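Local coordinates for cyclic nucleotide-gated potassium channel mll3241 (Mesorhizobium loti, PDB 4MUV), which forms tetrameric potassium channels activated by cAMP, and is represented here by its cytoplasmic cyclic nucleotide-binding domain carrying bound cyclic GMP, at residues A[15-20]-A[105-110]; A[28-33]-A[115-120]; A[57-62]-A[126-131]; A[67-70]-A[76-79]; A[85-88]-A[93-96]. The protein carries 3 engineered substitutions. One frame throughout, in Å; residues are numbered along the deposited sequence. Where two conformers were deposited one is given.

Contact 1 of 5, residues A[15-20]-A[105-110]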
# COMPACT_ATOMS: atom_id res chain seq x y z
N GLN A 15 0.23 -13.14 9.53
CA GLN A 15 0.95 -14.09 8.68
C GLN A 15 1.54 -13.38 7.47
O GLN A 15 2.68 -13.63 7.06
CB GLN A 15 0.05 -15.24 8.23
CG GLN A 15 0.75 -16.25 7.30
CD GLN A 15 0.58 -15.93 5.81
OE1 GLN A 15 -0.53 -15.65 5.35
NE2 GLN A 15 1.66 -15.99 5.05
N LEU A 16 0.75 -12.47 6.89
CA LEU A 16 1.14 -11.78 5.67
C LEU A 16 2.16 -10.68 5.90
O LEU A 16 2.92 -10.35 4.97
CB LEU A 16 -0.10 -11.16 5.02
CG LEU A 16 -1.08 -12.15 4.41
CD1 LEU A 16 -2.37 -11.44 4.00
CD2 LEU A 16 -0.46 -12.82 3.19
N VAL A 17 2.22 -10.10 7.09
CA VAL A 17 3.09 -8.95 7.26
C VAL A 17 4.57 -9.31 7.20
O VAL A 17 5.41 -8.45 6.93
CB VAL A 17 2.75 -8.11 8.53
CG1 VAL A 17 3.34 -8.71 9.81
CG2 VAL A 17 3.18 -6.65 8.35
N ALA A 18 4.91 -10.58 7.42
CA ALA A 18 6.30 -11.01 7.30
C ALA A 18 6.85 -10.76 5.88
O ALA A 18 8.05 -10.69 5.70
CB ALA A 18 6.43 -12.48 7.67
N ALA A 19 5.97 -10.60 4.90
CA ALA A 19 6.36 -10.32 3.51
C ALA A 19 6.57 -8.83 3.20
O ALA A 19 6.78 -8.46 2.04
CB ALA A 19 5.31 -10.90 2.57
N VAL A 20 6.56 -7.97 4.20
CA VAL A 20 6.73 -6.52 3.99
C VAL A 20 8.03 -6.04 4.62
O VAL A 20 8.06 -5.74 5.80
CB VAL A 20 5.54 -5.72 4.60
CG1 VAL A 20 5.70 -4.21 4.30
CG2 VAL A 20 4.23 -6.22 4.04
N SER A 105 -2.82 -10.50 -3.26
CA SER A 105 -3.16 -10.20 -1.87
C SER A 105 -2.44 -8.95 -1.46
O SER A 105 -1.23 -8.79 -1.70
CB SER A 105 -2.80 -11.31 -0.87
OG SER A 105 -3.59 -12.43 -1.16
N LEU A 106 -3.21 -8.08 -0.84
CA LEU A 106 -2.78 -6.77 -0.39
C LEU A 106 -3.09 -6.60 1.08
O LEU A 106 -4.07 -7.12 1.57
CB LEU A 106 -3.57 -5.69 -1.14
CG LEU A 106 -3.61 -5.73 -2.65
CD1 LEU A 106 -4.57 -4.70 -3.22
CD2 LEU A 106 -2.22 -5.52 -3.21
N LEU A 107 -2.26 -5.82 1.76
CA LEU A 107 -2.60 -5.26 3.06
C LEU A 107 -2.91 -3.77 2.84
O LEU A 107 -2.04 -3.01 2.42
CB LEU A 107 -1.47 -5.46 4.07
CG LEU A 107 -1.16 -6.92 4.41
CD1 LEU A 107 0.13 -7.02 5.19
CD2 LEU A 107 -2.29 -7.52 5.22
N SER A 108 -4.15 -3.39 3.12
CA SER A 108 -4.63 -2.02 2.95
C SER A 108 -4.46 -1.21 4.21
O SER A 108 -4.84 -1.68 5.28
CB SER A 108 -6.12 -2.05 2.57
OG SER A 108 -6.65 -0.75 2.39
N LEU A 109 -3.91 -0.02 4.07
CA LEU A 109 -3.66 0.88 5.18
C LEU A 109 -4.41 2.18 4.91
O LEU A 109 -4.12 2.88 3.94
CB LEU A 109 -2.17 1.17 5.27
CG LEU A 109 -1.72 2.07 6.42
CD1 LEU A 109 -1.94 1.35 7.74
CD2 LEU A 109 -0.26 2.47 6.26
N HIS A 110 -5.39 2.48 5.75
CA HIS A 110 -6.17 3.69 5.58
C HIS A 110 -5.35 4.93 5.93
O HIS A 110 -4.39 4.87 6.69
CB HIS A 110 -7.43 3.62 6.42
CG HIS A 110 -8.51 2.78 5.81
ND1 HIS A 110 -8.27 1.56 5.21
CD2 HIS A 110 -9.84 2.98 5.73
CE1 HIS A 110 -9.42 1.04 4.80
NE2 HIS A 110 -10.38 1.89 5.09

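Contact 2 of 5, residues A[28-33]-A[115-120]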
# COMPACT_ATOMS: atom_id res chain seq x y z
N PRO A 28 8.50 -3.02 17.89
CA PRO A 28 7.45 -4.04 17.90
C PRO A 28 6.06 -3.53 18.25
O PRO A 28 5.10 -3.99 17.65
CB PRO A 28 7.97 -5.07 18.91
CG PRO A 28 8.95 -4.35 19.72
CD PRO A 28 9.59 -3.36 18.82
N ALA A 29 5.93 -2.58 19.18
CA ALA A 29 4.61 -2.04 19.50
C ALA A 29 4.03 -1.31 18.28
O ALA A 29 2.80 -1.33 18.05
CB ALA A 29 4.66 -1.14 20.73
N VAL A 30 4.87 -0.62 17.52
CA VAL A 30 4.43 0.08 16.32
C VAL A 30 3.95 -0.94 15.27
O VAL A 30 2.88 -0.78 14.68
CB VAL A 30 5.51 1.00 15.71
CG1 VAL A 30 4.96 1.71 14.46
CG2 VAL A 30 5.93 2.05 16.70
N LEU A 31 4.71 -2.00 15.06
CA LEU A 31 4.30 -3.01 14.10
C LEU A 31 2.95 -3.61 14.49
O LEU A 31 2.07 -3.76 13.66
CB LEU A 31 5.34 -4.11 14.00
CG LEU A 31 4.96 -5.23 13.01
CD1 LEU A 31 4.81 -4.72 11.60
CD2 LEU A 31 6.02 -6.31 13.05
N VAL A 32 2.78 -3.96 15.76
CA VAL A 32 1.52 -4.55 16.16
C VAL A 32 0.35 -3.57 15.98
O VAL A 32 -0.71 -3.94 15.48
CB VAL A 32 1.60 -5.13 17.57
CG1 VAL A 32 0.23 -5.56 18.07
CG2 VAL A 32 2.57 -6.31 17.62
N GLU A 33 0.57 -2.31 16.35
CA GLU A 33 -0.47 -1.30 16.20
C GLU A 33 -0.90 -1.21 14.73
O GLU A 33 -2.11 -1.17 14.41
CB GLU A 33 0.02 0.05 16.73
CG GLU A 33 -1.06 1.07 17.03
CD GLU A 33 -1.45 1.93 15.84
OE1 GLU A 33 -0.75 1.93 14.81
OE2 GLU A 33 -2.48 2.64 15.96
N GLN A 115 -0.91 8.20 8.43
CA GLN A 115 -0.38 9.39 9.09
C GLN A 115 0.21 9.03 10.46
O GLN A 115 1.24 9.57 10.84
CB GLN A 115 -1.44 10.49 9.24
CG GLN A 115 -2.12 10.91 7.94
CD GLN A 115 -1.17 11.40 6.86
OE1 GLN A 115 0.00 11.65 7.08
NE2 GLN A 115 -1.70 11.52 5.65
N MET A 116 -0.44 8.12 11.18
CA MET A 116 0.12 7.69 12.45
C MET A 116 1.47 7.02 12.24
O MET A 116 2.40 7.28 12.99
CB MET A 116 -0.80 6.75 13.19
CG MET A 116 -0.13 6.20 14.42
SD MET A 116 -1.26 5.61 15.67
CE MET A 116 -1.92 7.15 16.28
N LEU A 117 1.56 6.16 11.23
CA LEU A 117 2.82 5.49 10.93
C LEU A 117 3.92 6.50 10.62
O LEU A 117 5.03 6.40 11.13
CB LEU A 117 2.63 4.53 9.76
CG LEU A 117 3.86 3.81 9.19
CD1 LEU A 117 4.60 3.00 10.27
CD2 LEU A 117 3.45 2.91 8.01
N CYS A 118 3.64 7.47 9.76
CA CYS A 118 4.63 8.48 9.40
C CYS A 118 5.03 9.33 10.60
O CYS A 118 6.19 9.70 10.72
CB CYS A 118 4.12 9.36 8.27
SG CYS A 118 4.01 8.50 6.69
N SER A 119 4.08 9.68 11.46
CA SER A 119 4.38 10.49 12.63
C SER A 119 5.22 9.71 13.65
O SER A 119 5.96 10.31 14.41
CB SER A 119 3.10 11.08 13.25
OG SER A 119 2.27 10.15 13.90
N SER A 120 5.09 8.39 13.64
CA SER A 120 5.78 7.51 14.57
C SER A 120 7.19 7.17 14.11
O SER A 120 8.11 7.12 14.94
CB SER A 120 4.97 6.22 14.77
OG SER A 120 3.72 6.48 15.41

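Contact 3 of 5, residues A[57-62]-A[126-131]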
# COMPACT_ATOMS: atom_id res chain seq x y z
N ASP A 57 -7.57 7.46 -0.36
CA ASP A 57 -7.78 7.46 1.08
C ASP A 57 -7.11 6.27 1.74
O ASP A 57 -7.35 6.02 2.92
CB ASP A 57 -9.28 7.44 1.39
CG ASP A 57 -9.95 6.17 0.89
OD1 ASP A 57 -9.29 5.40 0.16
OD2 ASP A 57 -11.17 5.97 1.19
N ARG A 58 -6.27 5.56 1.01
CA ARG A 58 -5.55 4.43 1.57
C ARG A 58 -4.37 4.08 0.69
O ARG A 58 -4.24 4.57 -0.43
CB ARG A 58 -6.48 3.23 1.66
CG ARG A 58 -6.91 2.72 0.30
CD ARG A 58 -8.19 1.93 0.35
NE ARG A 58 -9.31 2.78 0.69
CZ ARG A 58 -10.51 2.35 1.05
NH1 ARG A 58 -10.76 1.04 1.11
NH2 ARG A 58 -11.46 3.22 1.34
N MET A 59 -3.48 3.24 1.20
CA MET A 59 -2.41 2.67 0.37
C MET A 59 -2.35 1.18 0.63
O MET A 59 -3.10 0.65 1.46
CB MET A 59 -1.06 3.34 0.60
CG MET A 59 -0.48 3.09 1.97
SD MET A 59 1.26 3.54 2.11
CE MET A 59 2.00 2.31 1.05
N PHE A 60 -1.49 0.50 -0.12
CA PHE A 60 -1.53 -0.95 -0.21
C PHE A 60 -0.12 -1.52 -0.22
O PHE A 60 0.78 -1.00 -0.91
CB PHE A 60 -2.21 -1.39 -1.49
CG PHE A 60 -3.60 -0.85 -1.67
CD1 PHE A 60 -4.68 -1.56 -1.19
CD2 PHE A 60 -3.81 0.33 -2.34
CE1 PHE A 60 -5.97 -1.09 -1.35
CE2 PHE A 60 -5.11 0.82 -2.51
CZ PHE A 60 -6.18 0.10 -2.02
N PHE A 61 0.08 -2.61 0.53
CA PHE A 61 1.32 -3.39 0.54
C PHE A 61 1.04 -4.69 -0.16
O PHE A 61 0.13 -5.43 0.20
CB PHE A 61 1.78 -3.61 1.98
CG PHE A 61 2.06 -2.33 2.68
CD1 PHE A 61 1.04 -1.64 3.31
CD2 PHE A 61 3.32 -1.77 2.64
CE1 PHE A 61 1.30 -0.44 3.91
CE2 PHE A 61 3.57 -0.55 3.22
CZ PHE A 61 2.55 0.11 3.86
N VAL A 62 1.82 -4.99 -1.20
CA VAL A 62 1.63 -6.24 -1.94
C VAL A 62 2.28 -7.38 -1.16
O VAL A 62 3.45 -7.29 -0.76
CB VAL A 62 2.27 -6.18 -3.34
CG1 VAL A 62 2.04 -7.47 -4.10
CG2 VAL A 62 1.71 -5.01 -4.13
N GLU A 126 10.27 8.98 5.50
CA GLU A 126 11.23 9.38 4.48
C GLU A 126 11.27 8.41 3.31
O GLU A 126 11.41 8.83 2.16
CB GLU A 126 12.63 9.53 5.10
CG GLU A 126 13.68 10.13 4.15
CD GLU A 126 13.46 11.61 3.87
OE1 GLU A 126 12.37 12.14 4.20
OE2 GLU A 126 14.37 12.26 3.33
N ILE A 127 11.16 7.11 3.61
CA ILE A 127 11.08 6.12 2.52
C ILE A 127 9.87 6.40 1.64
O ILE A 127 9.98 6.37 0.41
CB ILE A 127 11.06 4.69 3.04
CG1 ILE A 127 12.46 4.34 3.58
CG2 ILE A 127 10.64 3.69 1.95
CD1 ILE A 127 12.49 3.14 4.49
N PHE A 128 8.72 6.70 2.23
CA PHE A 128 7.53 7.01 1.42
C PHE A 128 7.76 8.28 0.59
O PHE A 128 7.42 8.34 -0.59
CB PHE A 128 6.29 7.18 2.30
CG PHE A 128 5.75 5.91 2.90
CD1 PHE A 128 5.68 4.74 2.18
CD2 PHE A 128 5.33 5.90 4.22
CE1 PHE A 128 5.15 3.61 2.75
CE2 PHE A 128 4.80 4.77 4.78
CZ PHE A 128 4.72 3.62 4.05
N ARG A 129 8.34 9.30 1.22
CA ARG A 129 8.54 10.58 0.56
C ARG A 129 9.48 10.38 -0.64
O ARG A 129 9.23 10.90 -1.74
CB ARG A 129 9.09 11.64 1.53
CG ARG A 129 9.16 13.07 0.93
CD ARG A 129 9.84 14.07 1.87
NE ARG A 129 11.26 13.77 2.03
CZ ARG A 129 12.21 14.07 1.15
NH1 ARG A 129 11.91 14.69 0.02
NH2 ARG A 129 13.46 13.74 1.40
N LYS A 130 10.57 9.64 -0.44
CA LYS A 130 11.52 9.40 -1.52
C LYS A 130 10.96 8.50 -2.62
O LYS A 130 11.25 8.70 -3.78
CB LYS A 130 12.83 8.86 -0.98
CG LYS A 130 13.62 9.90 -0.22
CD LYS A 130 14.92 9.33 0.31
CE LYS A 130 15.67 10.38 1.10
NZ LYS A 130 16.86 9.83 1.80
N THR A 131 10.16 7.51 -2.25
CA THR A 131 9.52 6.64 -3.23
C THR A 131 8.58 7.46 -4.13
O THR A 131 8.57 7.29 -5.35
CB THR A 131 8.76 5.48 -2.54
OG1 THR A 131 9.71 4.64 -1.88
CG2 THR A 131 8.01 4.66 -3.56

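Contact 4 of 5, residues A[67-70]-A[76-79]. With PCG (cyclic guanosine monophosphate), chain C.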
# COMPACT_ATOMS: atom_id res chain seq x y z
N VAL A 67 0.76 -6.60 -9.02
CA VAL A 67 -0.04 -5.57 -9.65
C VAL A 67 0.69 -4.95 -10.83
O VAL A 67 1.91 -5.01 -10.90
CB VAL A 67 -0.48 -4.47 -8.66
CG1 VAL A 67 -1.27 -5.07 -7.52
CG2 VAL A 67 0.70 -3.68 -8.16
N SER A 68 -0.09 -4.33 -11.70
CA SER A 68 0.36 -3.61 -12.87
C SER A 68 0.09 -2.12 -12.68
O SER A 68 -1.02 -1.74 -12.34
CB SER A 68 -0.46 -4.13 -14.06
OG SER A 68 -0.34 -3.32 -15.18
N VAL A 69 1.10 -1.30 -12.92
CA VAL A 69 0.99 0.16 -12.81
C VAL A 69 1.03 0.75 -14.20
O VAL A 69 2.02 0.59 -14.93
CB VAL A 69 2.13 0.75 -11.95
CG1 VAL A 69 1.96 2.27 -11.83
CG2 VAL A 69 2.19 0.07 -10.58
N ALA A 70 -0.04 1.45 -14.58
CA ALA A 70 -0.16 2.06 -15.90
C ALA A 70 0.41 3.47 -15.88
O ALA A 70 -0.27 4.41 -15.57
CB ALA A 70 -1.63 2.07 -16.34
N GLU A 76 5.51 -3.64 -12.92
CA GLU A 76 4.82 -4.64 -12.12
C GLU A 76 5.40 -4.59 -10.71
O GLU A 76 6.63 -4.50 -10.53
CB GLU A 76 4.99 -6.03 -12.76
CG GLU A 76 4.01 -7.11 -12.24
CD GLU A 76 4.15 -8.46 -12.94
OE1 GLU A 76 5.29 -8.83 -13.31
OE2 GLU A 76 3.13 -9.17 -13.10
N LEU A 77 4.53 -4.64 -9.71
CA LEU A 77 4.95 -4.66 -8.32
C LEU A 77 4.53 -5.98 -7.69
O LEU A 77 3.36 -6.35 -7.72
CB LEU A 77 4.34 -3.51 -7.54
CG LEU A 77 4.60 -2.09 -8.08
CD1 LEU A 77 3.85 -1.07 -7.26
CD2 LEU A 77 6.07 -1.79 -8.08
N GLY A 78 5.50 -6.67 -7.11
CA GLY A 78 5.30 -7.96 -6.46
C GLY A 78 5.42 -7.88 -4.95
O GLY A 78 5.45 -6.79 -4.37
N PRO A 79 5.49 -9.05 -4.28
CA PRO A 79 5.53 -9.06 -2.82
C PRO A 79 6.63 -8.19 -2.26
O PRO A 79 7.76 -8.22 -2.78
CB PRO A 79 5.74 -10.54 -2.49
CG PRO A 79 5.06 -11.24 -3.63
CD PRO A 79 5.41 -10.41 -4.84
PA PCG C . -0.95 7.07 -6.12
O1A PCG C . -1.64 7.34 -4.80
O2A PCG C . -0.72 8.24 -7.01
O5' PCG C . -1.77 6.01 -6.89
C5' PCG C . -1.20 5.33 -7.92
C4' PCG C . 0.10 4.69 -7.41
O4' PCG C . 0.90 3.86 -8.34
C3' PCG C . 0.96 5.68 -6.97
O3' PCG C . 0.45 6.38 -5.79
C2' PCG C . 2.29 4.85 -6.71
O2' PCG C . 2.29 4.38 -5.37
C1' PCG C . 2.23 3.79 -7.64
N9 PCG C . 3.26 3.75 -8.64
C8 PCG C . 4.21 2.78 -8.81
N7 PCG C . 5.08 3.10 -9.77
C5 PCG C . 4.66 4.33 -10.23
C6 PCG C . 5.19 5.19 -11.25
O6 PCG C . 6.19 4.96 -11.96
N1 PCG C . 4.48 6.36 -11.43
C2 PCG C . 3.39 6.73 -10.66
N2 PCG C . 2.79 7.91 -10.91
N3 PCG C . 2.85 5.94 -9.68
C4 PCG C . 3.56 4.72 -9.51

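Contact 5 of 5, residues A[85-88]-A[93-96]. With PCG (cyclic guanosine monophosphate), chain C.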
# COMPACT_ATOMS: atom_id res chain seq x y z
N GLU A 85 0.85 5.45 -1.87
CA GLU A 85 1.40 6.43 -0.94
C GLU A 85 1.38 7.85 -1.50
O GLU A 85 1.27 8.80 -0.76
CB GLU A 85 2.85 6.08 -0.54
CG GLU A 85 3.94 6.27 -1.61
CD GLU A 85 3.81 5.28 -2.77
OE1 GLU A 85 3.28 4.17 -2.56
OE2 GLU A 85 4.21 5.63 -3.90
N MET A 86 1.44 8.01 -2.81
CA MET A 86 1.61 9.35 -3.36
C MET A 86 0.43 10.24 -3.05
O MET A 86 0.61 11.40 -2.67
CB MET A 86 1.89 9.30 -4.86
CG MET A 86 3.25 8.70 -5.19
SD MET A 86 3.50 8.28 -6.92
CE MET A 86 3.66 9.92 -7.61
N ALA A 87 -0.78 9.72 -3.20
CA ALA A 87 -1.98 10.54 -2.94
C ALA A 87 -2.07 10.88 -1.46
O ALA A 87 -2.56 11.95 -1.10
CB ALA A 87 -3.21 9.80 -3.36
N LEU A 88 -1.62 9.97 -0.60
CA LEU A 88 -1.66 10.23 0.83
C LEU A 88 -0.68 11.32 1.26
O LEU A 88 -0.98 12.10 2.17
CB LEU A 88 -1.43 8.95 1.63
CG LEU A 88 -2.37 7.79 1.35
CD1 LEU A 88 -2.08 6.61 2.27
CD2 LEU A 88 -3.81 8.22 1.48
N PRO A 93 -4.96 13.75 -6.32
CA PRO A 93 -5.61 12.54 -6.81
C PRO A 93 -4.60 11.47 -7.18
O PRO A 93 -3.42 11.74 -7.37
CB PRO A 93 -6.36 13.04 -8.05
CG PRO A 93 -6.58 14.51 -7.76
CD PRO A 93 -5.33 14.94 -7.11
N ARG A 94 -5.08 10.25 -7.31
CA ARG A 94 -4.25 9.16 -7.78
C ARG A 94 -3.55 9.56 -9.07
O ARG A 94 -4.16 10.16 -9.97
CB ARG A 94 -5.08 7.92 -8.06
CG ARG A 94 -5.79 7.27 -6.89
CD ARG A 94 -4.83 6.83 -5.82
NE ARG A 94 -5.53 6.08 -4.79
CZ ARG A 94 -5.00 5.74 -3.63
NH1 ARG A 94 -3.77 6.11 -3.31
NH2 ARG A 94 -5.73 5.02 -2.76
N SER A 95 -2.29 9.19 -9.18
CA SER A 95 -1.46 9.59 -10.31
C SER A 95 -1.31 8.53 -11.38
O SER A 95 -0.72 8.80 -12.42
CB SER A 95 -0.07 10.03 -9.85
OG SER A 95 0.67 8.94 -9.32
N ALA A 96 -1.86 7.34 -11.13
CA ALA A 96 -1.79 6.24 -12.09
C ALA A 96 -2.85 5.23 -11.69
O ALA A 96 -3.22 5.12 -10.52
CB ALA A 96 -0.42 5.60 -12.07
PA PCG C . -0.95 7.07 -6.12
O1A PCG C . -1.64 7.34 -4.80
O2A PCG C . -0.72 8.24 -7.01
O5' PCG C . -1.77 6.01 -6.89
C5' PCG C . -1.20 5.33 -7.92
C4' PCG C . 0.10 4.69 -7.41
O4' PCG C . 0.90 3.86 -8.34
C3' PCG C . 0.96 5.68 -6.97
O3' PCG C . 0.45 6.38 -5.79
C2' PCG C . 2.29 4.85 -6.71
O2' PCG C . 2.29 4.38 -5.37
C1' PCG C . 2.23 3.79 -7.64
N9 PCG C . 3.26 3.75 -8.64
C8 PCG C . 4.21 2.78 -8.81
N7 PCG C . 5.08 3.10 -9.77
C5 PCG C . 4.66 4.33 -10.23
C6 PCG C . 5.19 5.19 -11.25
O6 PCG C . 6.19 4.96 -11.96
N1 PCG C . 4.48 6.36 -11.43
C2 PCG C . 3.39 6.73 -10.66
N2 PCG C . 2.79 7.91 -10.91
N3 PCG C . 2.85 5.94 -9.68
C4 PCG C . 3.56 4.72 -9.51

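Contact 1 of 5, residues A[15-20]-A[105-110]
Leu107 meets Leu16, Val17 and Val20 in a wholly apolar contact, and its side chain illustrates how one branched residue of a strand can engage a short helix and the turn that follows. From the strand, CB points toward segment 15-20, and CB and CG act as a stem that delivers the two methyls. With chi1 at -64°, CG lies beside the backbone N and opposite the carbonyl carbon, and the fork opens against the helix. CD1 does most of the touching. It rests against the backbone, 4.1 Å from Val17 CA, and equally close to the base of the neighbouring side chain, 4.1 Å from Leu16 CB. Val20 comes in with one methyl, its CG2 being 4.3 Å from Leu107 CD1. The other branch, CD2, takes the tip of Leu16, with Leu16 CD1 at 4.1 Å from Leu107 CD2. The two leucines thus meet at two points, CD1 of Leu107 on the base and CD2 on the tip of Leu16. A type I turn from Val17 to Val20, closed by the bond from Val20 N to Val17 O (3.0 Å), brings Val20 back to the strand. Around this buried contact, Leu16 also touches Val63 of strand 58-64 and Ala40 of strand 39-43, which flank strand 104-110 in the sheet, while Val17 leans on Leu31 and Val35 of helix 28-37.

Contact 2 of 5, residues A[28-33]-A[115-120]
Val30 and Leu117 touch across two helices whose nearest CA atoms, those of Val30 and Ser120, stand 7.8 Å apart, and they make the apolar half of a light contact. Val30 points from its helix toward the other, with CG1 opposite the backbone N. Leu117 leaves its helix along a different line, and only the end of its side chain turns inward, bringing CD1 to 4.4 Å from Val30 CG1. The two thus meet methyl to methyl at the limit of packing distance. Glu33, one turn on from Val30, and Met116, the residue before Leu117, both point into the gap, and their chains cross at a slant. Glu33 bends at chi2 (-88°), which swings its carboxylate round to the methionine. Met116 runs extended as far as SD and bends only at its last torsion. In the modelled conformer the sulfur lies 3.2 Å from Glu33 OE2, but Met116 has a second conformer, so the approach is doubtful and is not counted as a bond. On the second helix, Met116 O also accepts the hydroxyl of Ser119, whose OG is 3.0 Å away and tilted out of the carbonyl plane, in addition to the routine helical bond from Ser120 N. The contact joins helix 28-37 to helix 111-120 near the surface. Behind it, Leu117 packs on Ile124 and Phe128 of helix 122-139 and on Phe23, while Leu31 of the first helix turns to Trp14 and Val17 of helix 13-17.

Contact 3 of 5, residues A[57-62]-A[126-131]
Between strand residues 58-62 and helix residues 126-131 the nearest CA atoms, those of Met59 and Phe128, are 10.9 Å apart, and side chains bridge the distance. Phe128 reaches out from the helix and is met by Met59 and Phe61 of the strand. The Met59 chain starts in the crowded position, with chi1 at 67° placing CG between the backbone N and the carbonyl carbon, then runs extended and bends at its end. This brings CE to 3.8 Å from Phe128 CE1, while SD sits obliquely above the CE1-CZ side of the ring, 3.9 Å from Phe128 CE1. The sulfur stands 31° off the ring normal, an oblique Met-aromatic contact that is neither face-on nor edge-on. Phe61 approaches differently. Its CZ is 4.1 Å from Phe128 CZ, each atom near the plane of the other ring, and the rings touch by their edges without stacking. The two side chains cross at about a right angle. Farther out on the helix, Arg129 grips Glu126 side-on with NE and NH2, the latter 2.6 Å from Glu126 OE2. Two further aromatics meet the Phe128 ring: Phe82 edge-to-face, and Phe114. This is part of the hydrophobic core of a cyclic nucleotide-binding domain: the beta roll is joined through Phe128 to the C-terminal helix, which farther along carries the ligand-pocket residues Arg135 and Asp139.

Contact 4 of 5, residues A[67-70]-A[76-79]
Val67 and Leu77 exchange two backbone hydrogen bonds, Val67 N to Leu77 O and Leu77 N to Val67 O, both 2.9 Å and nearly straight (164° and 160°). They form an antiparallel hydrogen-bonded pair; next to it Ser68 and Glu76 make a non-hydrogen-bonded one. Val67 O also receives a close approach from Glu76 CA, at 3.2 Å, a CA-H...O contact beside the stronger bond. The polar end of Glu76 turns elsewhere, to Ser66. These pairs zip up the beta hairpin of strands 67-70 and 75-77, part of the beta roll of the cyclic nucleotide-binding domain. On the face bearing Val67 and Leu77, Val67 CG2 packs at 3.7 Å on Leu77 CB, and Val69 CG2 lies 3.9 Å from Leu77 CD1. Val69 has CG1 opposite its backbone N (chi1 -179°), which sets CG1 over the face of the guanine, 3.7 Å from C4 of the cyclic GMP, and CG2 on the same side but out beyond the C8 rim, 3.8 Å from C8. Leu77 CD1 comes up at the C8 edge instead, near the plane of the base, 4.2 Å from C8, while Phe83 of strand 82-83 touches both Val67 and Leu77.

Contact 5 of 5, residues A[85-88]-A[93-96]
Ala87 and Arg94, with Met86 and Ser95 beside them, close round the cyclic GMP, and two torsions set the key groups. Arg94 folds back at chi2 (-60°), turning a side chain that starts out away from segment 85-88 so that its guanidinium returns to the phosphate. Ser95 has chi1 at 67°, OG lying between the backbone N and the carbonyl carbon, and its hydroxyl and amide can grasp the same oxygen. Phosphate oxygen O1A is gripped by two donors, Arg94 NH1 at 2.9 Å, with the oxygen at the edge of the guanidinium and in its plane, and Ala87 N at 3.0 Å. The other exocyclic oxygen, O2A, takes Ser95 N and Ser95 OG, both at 2.8 Å. That hydroxyl also serves the base: guanine N2 donates to Ser95 OG at 2.8 Å along an almost straight line (170°), so one serine links phosphate and purine, as expected for a syn nucleotide. Glu85 accepts the ribose hydroxyl, O2' lying 2.7 Å from Glu85 OE2. Protein touches protein more lightly, Ala87 CB being 3.7 Å from Arg94 NH1 and Met86 CE 3.6 Å from Ser95 OG. An arginine and two backbone amides would probably stabilise the anionic phosphate. This is the phosphate-binding cassette of the family: helix 85-90 and the loop before strand 97-100. Strand 58-64 supports it through Arg58 O, which binds Arg94 NH2, while helix 122-139 lies alongside, its Arg135 salt-bridged to Glu85.

Overall arrangement
From the N terminus, the chain opens contact 1 at residues 15-20, contact 2 at 28-33 and contact 3 at 57-62 before any of them closes. They close in the same order, at strand 104-110, helix 111-120 and helix 122-139, so each crosses the other two. Between these openings and closings lie two short loops in series: contact 4, a hairpin, is complete before contact 5 begins, and both fall within the spans of the other three. Contact 1 ties helix 13-17 to the beta roll, contact 2 helix 28-37 to helix 111-120, and contact 3 the roll to helix 122-139, whereas contacts 4 and 5 touch the cyclic GMP and meet where Val69 and Ala70 touch Ala96.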